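Local coordinates for uncharacterized protein (Eubacterium siraeum, PDB 4NZK) that is of unknown function but belongs to the DHHW family of the SGNH hydrolase clan and is probably exported as a lipoprotein, at residues 82-87 against 342-347. Sequence-based numbering, arbitrary orientation.
Sequences GANYAS and NAEGIK
Y85 packs its ring against A343 and I346. The methyl CB of A343 sits at the ring edge, near its plane, 3.9 Å from CD1 of Y85, and it lies just as close to the Y85 CB. CD1 of I346 comes in obliquely, 3.6 Å from CE1 of Y85 and equally close to CD1 of that ring. With CG of Y85 anti to the backbone N (chi1 174°), the ring drops from helix 83-96 toward the sheet, where F331 and M333 of strand 328-334 meet it and its OH bonds to OD1 of N104. The two backbones come close here, CA of Y85 lying 5.4 Å from CA of A343, a spacing that the small alanine side chain allows.

Toward solvent the contact turns polar. ND2 of N84 donates a nearly straight hydrogen bond (169°) to OE2 of E344, at 3.0 Å. OE2 is approached on its syn side but from 30° out of the carboxylate plane, the amide and carboxylate planes standing steeply to each other. A bend at chi2 curls the E344 chain back, and its other oxygen, OE1, bonds to the OH of Y88, one turn further along helix 83-96. Replacing E344 with alanine would remove the carboxylate that N84 and Y88 share and is likely to leave the amide without its acceptor and the hydroxyl without its partner here, the amide then freer to turn. Apolar on the side facing the sheet and polar on the side facing solvent, the contact pairs two neighbouring helices on one face of the central mixed sheet, in the layered alpha/beta arrangement characteristic of SGNH hydrolase-like folds.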
# COMPACT_ATOMS: atom_id res chain seq x y z
N GLY A 82 -10.17 -14.32 3.34
CA GLY A 82 -8.73 -14.26 3.16
C GLY A 82 -8.00 -15.52 3.55
O GLY A 82 -6.80 -15.49 3.87
N ALA A 83 -8.67 -16.66 3.49
CA ALA A 83 -8.04 -17.89 3.92
C ALA A 83 -6.85 -18.29 3.06
O ALA A 83 -5.82 -18.75 3.57
CB ALA A 83 -9.06 -19.02 3.95
N ASN A 84 -6.97 -18.10 1.76
CA ASN A 84 -5.86 -18.44 0.87
C ASN A 84 -4.65 -17.57 1.19
O ASN A 84 -3.57 -18.08 1.40
CB ASN A 84 -6.23 -18.28 -0.59
CG ASN A 84 -7.20 -19.35 -1.08
OD1 ASN A 84 -7.65 -20.22 -0.35
ND2 ASN A 84 -7.47 -19.29 -2.35
N TYR A 85 -4.88 -16.27 1.24
CA TYR A 85 -3.81 -15.31 1.59
C TYR A 85 -3.11 -15.73 2.88
O TYR A 85 -1.88 -15.78 2.93
CB TYR A 85 -4.46 -13.92 1.74
CG TYR A 85 -3.54 -12.84 2.23
CD1 TYR A 85 -2.68 -12.21 1.35
CD2 TYR A 85 -3.53 -12.42 3.56
CE1 TYR A 85 -1.84 -11.19 1.78
CE2 TYR A 85 -2.69 -11.39 3.99
CZ TYR A 85 -1.84 -10.78 3.10
OH TYR A 85 -0.98 -9.80 3.45
N ALA A 86 -3.88 -15.98 3.93
CA ALA A 86 -3.25 -16.34 5.22
C ALA A 86 -2.43 -17.61 5.07
O ALA A 86 -1.33 -17.68 5.59
CB ALA A 86 -4.28 -16.52 6.32
N SER A 87 -2.94 -18.60 4.36
CA SER A 87 -2.20 -19.84 4.15
C SER A 87 -0.89 -19.61 3.40
O SER A 87 0.13 -20.24 3.70
CB SER A 87 -3.08 -20.86 3.42
OG SER A 87 -2.44 -22.11 3.28
N ASN A 342 -5.54 -11.08 -6.37
CA ASN A 342 -4.15 -10.64 -6.22
C ASN A 342 -3.35 -11.48 -5.23
O ASN A 342 -2.16 -11.68 -5.41
CB ASN A 342 -4.09 -9.18 -5.79
CG ASN A 342 -4.32 -8.21 -6.94
OD1 ASN A 342 -4.32 -8.60 -8.13
ND2 ASN A 342 -4.52 -6.94 -6.61
N ALA A 343 -4.00 -11.98 -4.19
CA ALA A 343 -3.33 -12.78 -3.21
C ALA A 343 -2.76 -14.04 -3.82
O ALA A 343 -1.79 -14.59 -3.30
CB ALA A 343 -4.31 -13.15 -2.12
N GLU A 344 -3.37 -14.52 -4.90
CA GLU A 344 -2.87 -15.74 -5.53
C GLU A 344 -1.46 -15.54 -6.08
O GLU A 344 -0.73 -16.52 -6.31
CB GLU A 344 -3.81 -16.22 -6.63
CG GLU A 344 -5.22 -16.53 -6.12
CD GLU A 344 -5.25 -17.52 -4.94
OE1 GLU A 344 -4.54 -18.56 -5.00
OE2 GLU A 344 -5.96 -17.27 -3.94
N GLY A 345 -1.05 -14.28 -6.26
CA GLY A 345 0.32 -14.01 -6.70
C GLY A 345 1.36 -14.45 -5.69
O GLY A 345 2.53 -14.74 -6.04
N ILE A 346 0.97 -14.51 -4.44
CA ILE A 346 1.89 -14.96 -3.43
C ILE A 346 2.22 -16.43 -3.73
O ILE A 346 3.38 -16.82 -3.72
CB ILE A 346 1.37 -14.73 -2.01
CG1 ILE A 346 1.10 -13.22 -1.80
CG2 ILE A 346 2.36 -15.28 -0.98
CD1 ILE A 346 0.30 -12.89 -0.53
N LYS A 347 1.20 -17.24 -4.00
CA LYS A 347 1.39 -18.66 -4.29
C LYS A 347 2.07 -18.84 -5.64
O LYS A 347 3.06 -19.54 -5.75
CB LYS A 347 0.05 -19.39 -4.27
CG LYS A 347 0.18 -20.85 -4.65
CD LYS A 347 -1.14 -21.58 -4.73
CE LYS A 347 -0.86 -23.02 -5.18
NZ LYS A 347 -2.08 -23.88 -5.17